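Local coordinates for protein aldehyde dehydrogenase (PDB 3I44) that probably oxidises aldehydes to the corresponding carboxylic acids with a nicotinamide cofactor, as a member of the aldehyde dehydrogenase family, at residues R133-Q145 with E479-T491. The protein carries 1 engineered substitution. Sequence-based numbering, arbitrary orientation. Where two conformers were deposited one is given.
Sequences RNFIKAYKEFSFQ and EGGLWGIKEFLDT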
loop_
_atom_site.group_PDB
_atom_site.type_symbol
_atom_site.label_atom_id
_atom_site.label_comp_id
_atom_site.label_asym_id
_atom_site.label_seq_id
_atom_site.Cartn_x
_atom_site.Cartn_y
_atom_site.Cartn_z
ATOM N N ARG A 133 2.429 19.697 -16.152
ATOM C CA ARG A 133 1.164 20.411 -16.406
ATOM C C ARG A 133 -0.051 19.665 -15.859
ATOM O O ARG A 133 -1.002 20.299 -15.392
ATOM C CB ARG A 133 0.958 20.674 -17.914
ATOM C CG ARG A 133 2.020 21.586 -18.534
ATOM C CD ARG A 133 1.672 22.024 -19.979
ATOM N NE ARG A 133 1.133 20.915 -20.747
ATOM C CZ ARG A 133 1.863 20.134 -21.518
ATOM N NH1 ARG A 133 3.166 20.363 -21.648
ATOM N NH2 ARG A 133 1.286 19.109 -22.129
ATOM N N ASN A 134 -0.039 18.341 -15.973
ATOM C CA ASN A 134 -1.152 17.559 -15.481
ATOM C C ASN A 134 -1.241 17.553 -13.930
ATOM O O ASN A 134 -2.350 17.524 -13.366
ATOM C CB ASN A 134 -1.148 16.169 -16.082
ATOM C CG ASN A 134 -1.614 16.163 -17.546
ATOM O OD1 ASN A 134 -2.547 16.853 -17.921
ATOM N ND2 ASN A 134 -0.982 15.345 -18.350
ATOM N N PHE A 135 -0.091 17.625 -13.257
ATOM C CA PHE A 135 -0.068 17.812 -11.799
ATOM C C PHE A 135 -0.614 19.205 -11.419
ATOM O O PHE A 135 -1.387 19.337 -10.499
ATOM C CB PHE A 135 1.356 17.650 -11.234
ATOM C CG PHE A 135 1.816 16.204 -11.181
ATOM C CD1 PHE A 135 1.087 15.261 -10.475
ATOM C CD2 PHE A 135 2.929 15.798 -11.853
ATOM C CE1 PHE A 135 1.510 13.955 -10.414
ATOM C CE2 PHE A 135 3.335 14.482 -11.811
ATOM C CZ PHE A 135 2.634 13.564 -11.099
ATOM N N ILE A 136 -0.196 20.229 -12.146
ATOM C CA ILE A 136 -0.724 21.577 -11.950
ATOM C C ILE A 136 -2.245 21.616 -12.042
ATOM O O ILE A 136 -2.890 22.118 -11.118
ATOM C CB ILE A 136 -0.088 22.570 -12.932
ATOM C CG1 ILE A 136 1.343 22.882 -12.485
ATOM C CG2 ILE A 136 -0.927 23.861 -13.036
ATOM C CD1 ILE A 136 2.176 23.532 -13.570
ATOM N N LYS A 137 -2.807 21.093 -13.130
ATOM C CA LYS A 137 -4.248 21.006 -13.280
ATOM C C LYS A 137 -4.894 20.249 -12.118
ATOM O O LYS A 137 -5.881 20.734 -11.536
ATOM C CB LYS A 137 -4.659 20.376 -14.613
ATOM C CG LYS A 137 -6.206 20.187 -14.727
ATOM C CD LYS A 137 -6.654 19.734 -16.107
ATOM C CE LYS A 137 -8.199 19.635 -16.174
ATOM N NZ LYS A 137 -8.581 18.621 -17.222
ATOM N N ALA A 138 -4.354 19.071 -11.787
ATOM C CA ALA A 138 -4.888 18.277 -10.672
ATOM C C ALA A 138 -4.829 19.065 -9.359
ATOM O O ALA A 138 -5.796 19.093 -8.628
ATOM C CB ALA A 138 -4.152 16.907 -10.524
ATOM N N TYR A 139 -3.715 19.742 -9.093
ATOM C CA TYR A 139 -3.545 20.451 -7.818
ATOM C C TYR A 139 -4.599 21.530 -7.634
ATOM O O TYR A 139 -5.068 21.752 -6.528
ATOM C CB TYR A 139 -2.207 21.127 -7.737
ATOM C CG TYR A 139 -1.684 21.406 -6.349
ATOM C CD1 TYR A 139 -1.543 20.377 -5.398
ATOM C CD2 TYR A 139 -1.222 22.668 -6.005
ATOM C CE1 TYR A 139 -0.993 20.632 -4.140
ATOM C CE2 TYR A 139 -0.660 22.917 -4.753
ATOM C CZ TYR A 139 -0.534 21.898 -3.835
ATOM O OH TYR A 139 0.020 22.150 -2.590
ATOM N N LYS A 140 -4.932 22.196 -8.729
ATOM C CA LYS A 140 -5.961 23.230 -8.719
ATOM C C LYS A 140 -7.334 22.655 -8.359
ATOM O O LYS A 140 -8.089 23.314 -7.678
ATOM C CB LYS A 140 -5.941 24.028 -10.042
ATOM C CG LYS A 140 -4.877 25.141 -10.000
ATOM C CD LYS A 140 -4.130 25.396 -11.344
ATOM C CE LYS A 140 -4.835 26.376 -12.281
ATOM N NZ LYS A 140 -4.114 26.487 -13.601
ATOM N N GLU A 141 -7.629 21.416 -8.735
ATOM C CA GLU A 141 -8.858 20.750 -8.287
ATOM C C GLU A 141 -8.820 20.120 -6.885
ATOM O O GLU A 141 -9.838 19.648 -6.399
ATOM C CB GLU A 141 -9.275 19.661 -9.295
ATOM C CG GLU A 141 -9.562 20.208 -10.718
ATOM C CD GLU A 141 -10.598 21.349 -10.729
ATOM O OE1 GLU A 141 -11.826 21.057 -10.683
ATOM O OE2 GLU A 141 -10.187 22.536 -10.777
ATOM N N PHE A 142 -7.656 20.075 -6.247
ATOM C CA PHE A 142 -7.499 19.315 -5.005
ATOM C C PHE A 142 -7.625 20.245 -3.842
ATOM O O PHE A 142 -7.193 21.377 -3.906
ATOM C CB PHE A 142 -6.116 18.664 -4.990
ATOM C CG PHE A 142 -5.753 18.004 -3.708
ATOM C CD1 PHE A 142 -6.299 16.789 -3.362
ATOM C CD2 PHE A 142 -4.776 18.557 -2.884
ATOM C CE1 PHE A 142 -5.936 16.167 -2.168
ATOM C CE2 PHE A 142 -4.416 17.947 -1.707
ATOM C CZ PHE A 142 -4.999 16.738 -1.354
ATOM N N SER A 143 -8.180 19.756 -2.748
ATOM C CA SER A 143 -8.177 20.512 -1.495
ATOM C C SER A 143 -7.606 19.648 -0.366
ATOM O O SER A 143 -7.897 18.464 -0.312
ATOM C CB SER A 143 -9.588 20.981 -1.159
ATOM O OG SER A 143 -9.570 21.532 0.136
ATOM N N PHE A 144 -6.822 20.247 0.534
ATOM C CA PHE A 144 -6.209 19.504 1.662
ATOM C C PHE A 144 -7.194 19.155 2.788
ATOM O O PHE A 144 -6.863 18.400 3.695
ATOM C CB PHE A 144 -4.993 20.250 2.214
ATOM C CG PHE A 144 -3.790 20.145 1.319
ATOM C CD1 PHE A 144 -3.642 20.993 0.223
ATOM C CD2 PHE A 144 -2.825 19.175 1.548
ATOM C CE1 PHE A 144 -2.537 20.885 -0.610
ATOM C CE2 PHE A 144 -1.710 19.066 0.714
ATOM C CZ PHE A 144 -1.575 19.923 -0.374
ATOM N N GLN A 145 -8.404 19.703 2.717
ATOM C CA GLN A 145 -9.498 19.309 3.603
ATOM C C GLN A 145 -10.739 19.113 2.791
ATOM O O GLN A 145 -11.017 19.879 1.858
ATOM C CB GLN A 145 -9.842 20.389 4.635
ATOM C CG GLN A 145 -8.694 21.020 5.384
ATOM C CD GLN A 145 -9.188 21.924 6.565
ATOM O OE1 GLN A 145 -10.385 22.035 6.832
ATOM N NE2 GLN A 145 -8.248 22.563 7.253
ATOM N N GLU A 479 0.629 6.571 -10.312
ATOM C CA GLU A 479 1.372 7.803 -10.516
ATOM C C GLU A 479 0.591 8.741 -11.433
ATOM O O GLU A 479 -0.163 8.290 -12.265
ATOM C CB GLU A 479 2.763 7.504 -11.073
ATOM C CG GLU A 479 3.669 6.745 -10.081
ATOM C CD GLU A 479 5.161 6.885 -10.343
ATOM O OE1 GLU A 479 5.932 7.097 -9.369
ATOM O OE2 GLU A 479 5.580 6.858 -11.515
ATOM N N GLY A 480 0.780 10.044 -11.283
ATOM C CA GLY A 480 0.180 10.994 -12.197
ATOM C C GLY A 480 -1.121 11.603 -11.687
ATOM O O GLY A 480 -1.913 10.952 -10.981
ATOM N N GLY A 481 -1.361 12.861 -12.073
ATOM C CA GLY A 481 -2.578 13.556 -11.668
ATOM C C GLY A 481 -2.869 13.487 -10.169
ATOM O O GLY A 481 -1.962 13.526 -9.311
ATOM N N LEU A 482 -4.148 13.344 -9.848
ATOM C CA LEU A 482 -4.568 13.381 -8.447
ATOM C C LEU A 482 -4.083 12.145 -7.696
ATOM O O LEU A 482 -3.739 12.230 -6.513
ATOM C CB LEU A 482 -6.084 13.424 -8.336
ATOM C CG LEU A 482 -6.673 14.770 -7.956
ATOM C CD1 LEU A 482 -8.196 14.706 -8.186
ATOM C CD2 LEU A 482 -6.310 15.052 -6.505
ATOM N N TRP A 483 -4.083 11.009 -8.392
ATOM C CA TRP A 483 -3.643 9.750 -7.795
ATOM C C TRP A 483 -2.226 9.938 -7.265
ATOM O O TRP A 483 -1.914 9.533 -6.142
ATOM C CB TRP A 483 -3.687 8.595 -8.810
ATOM C CG TRP A 483 -5.080 7.961 -9.028
ATOM C CD1 TRP A 483 -5.663 6.951 -8.281
ATOM C CD2 TRP A 483 -6.022 8.292 -10.042
ATOM N NE1 TRP A 483 -6.887 6.642 -8.781
ATOM C CE2 TRP A 483 -7.148 7.455 -9.854
ATOM C CE3 TRP A 483 -6.030 9.215 -11.088
ATOM C CZ2 TRP A 483 -8.262 7.500 -10.682
ATOM C CZ3 TRP A 483 -7.154 9.281 -11.908
ATOM C CH2 TRP A 483 -8.258 8.420 -11.697
ATOM N N GLY A 484 -1.390 10.597 -8.068
ATOM C CA GLY A 484 0.022 10.696 -7.796
ATOM C C GLY A 484 0.315 11.624 -6.640
ATOM O O GLY A 484 1.191 11.337 -5.820
ATOM N N ILE A 485 -0.445 12.723 -6.567
ATOM C CA ILE A 485 -0.343 13.665 -5.443
ATOM C C ILE A 485 -0.691 12.949 -4.120
ATOM O O ILE A 485 -0.006 13.154 -3.098
ATOM C CB ILE A 485 -1.249 14.914 -5.634
ATOM C CG1 ILE A 485 -0.713 15.779 -6.777
ATOM C CG2 ILE A 485 -1.278 15.756 -4.361
ATOM C CD1 ILE A 485 -1.697 16.776 -7.368
ATOM N N LYS A 486 -1.746 12.124 -4.159
ATOM C CA LYS A 486 -2.225 11.435 -2.952
ATOM C C LYS A 486 -1.288 10.332 -2.438
ATOM O O LYS A 486 -1.316 10.020 -1.244
ATOM C CB LYS A 486 -3.630 10.855 -3.126
ATOM C CG LYS A 486 -4.675 11.945 -3.086
ATOM C CD LYS A 486 -6.039 11.488 -3.557
ATOM C CE LYS A 486 -7.071 12.555 -3.278
ATOM N NZ LYS A 486 -8.436 12.116 -3.747
ATOM N N GLU A 487 -0.497 9.718 -3.308
ATOM C CA GLU A 487 0.497 8.770 -2.824
ATOM C C GLU A 487 1.485 9.433 -1.848
ATOM O O GLU A 487 2.116 8.740 -1.062
ATOM C CB GLU A 487 1.281 8.132 -3.986
ATOM C CG GLU A 487 0.485 7.236 -4.934
ATOM C CD GLU A 487 1.397 6.322 -5.776
ATOM O OE1 GLU A 487 2.401 6.816 -6.352
ATOM O OE2 GLU A 487 1.096 5.114 -5.845
ATOM N N PHE A 488 1.635 10.758 -1.889
ATOM C CA PHE A 488 2.553 11.466 -0.957
ATOM C C PHE A 488 1.855 12.111 0.265
ATOM O O PHE A 488 2.455 12.932 1.002
ATOM C CB PHE A 488 3.419 12.465 -1.731
ATOM C CG PHE A 488 4.424 11.785 -2.640
ATOM C CD1 PHE A 488 5.636 11.330 -2.137
ATOM C CD2 PHE A 488 4.141 11.583 -3.992
ATOM C CE1 PHE A 488 6.546 10.665 -2.974
ATOM C CE2 PHE A 488 5.046 10.934 -4.835
ATOM C CZ PHE A 488 6.240 10.473 -4.328
ATOM N N LEU A 489 0.598 11.719 0.478
ATOM C CA LEU A 489 -0.217 12.250 1.593
ATOM C C LEU A 489 -0.721 11.126 2.479
ATOM O O LEU A 489 -1.056 10.069 1.972
ATOM C CB LEU A 489 -1.453 12.985 1.022
ATOM C CG LEU A 489 -1.054 14.225 0.210
ATOM C CD1 LEU A 489 -2.213 14.811 -0.625
ATOM C CD2 LEU A 489 -0.461 15.256 1.161
ATOM N N ASP A 490 -0.795 11.383 3.792
ATOM C CA ASP A 490 -1.552 10.586 4.721
ATOM C C ASP A 490 -2.909 11.244 4.894
ATOM O O ASP A 490 -3.043 12.490 4.822
ATOM C CB ASP A 490 -0.874 10.493 6.109
ATOM C CG ASP A 490 0.182 9.377 6.197
ATOM O OD1 ASP A 490 -0.055 8.298 5.640
ATOM O OD2 ASP A 490 1.238 9.580 6.860
ATOM N N THR A 491 -3.898 10.416 5.136
ATOM C CA THR A 491 -5.207 10.889 5.500
ATOM C C THR A 491 -5.397 10.886 7.021
ATOM O O THR A 491 -4.961 9.964 7.732
ATOM C CB THR A 491 -6.309 10.056 4.877
ATOM O OG1 THR A 491 -6.014 8.680 5.042
ATOM C CG2 THR A 491 -6.454 10.357 3.340
#
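Phe142, just past helix 133-141, extends a helix-helix packing of the aldehyde dehydrogenase fold to Leu482, the aliphatic end of Lys486 and strand residue Leu489. The contact sets the C-terminal end of helix 117-141 on helix 481-486 and the start of strand 489-494, which pairs antiparallel with strand 156-168. The helices cross at -79°, their axes 8.7 Å apart, and no hydrogen bond links the two segments. Followed outward, Phe142 meets Leu482 CD2 with CB, then CG, and most closely with CD1, at 3.6 Å. Phe142 CE1 lies beside Lys486 CE; Phe142 CE2 and CZ both meet Leu489 CD1, CZ at 3.5 Å. With CG anti to the backbone N (chi1 172°), the ring heads for the turn at Lys486-Leu489, while its CE2 sits over the centre of one face of Phe144. Tyr159 packs edge-to-face with Phe142. Between the helices, Ala138 CB lies 3.6 Å from Leu482 N. Ile485 CD1 touches Ala138 CB at 4.0 Å, and the Ile485 side chain crosses that of Tyr139 at about a right angle. Phe135, which also packs on Ile183 and Pro184, brings CZ to Gly480 CA and Phe135 CE1 to within 3.5 Å of Gly481 N.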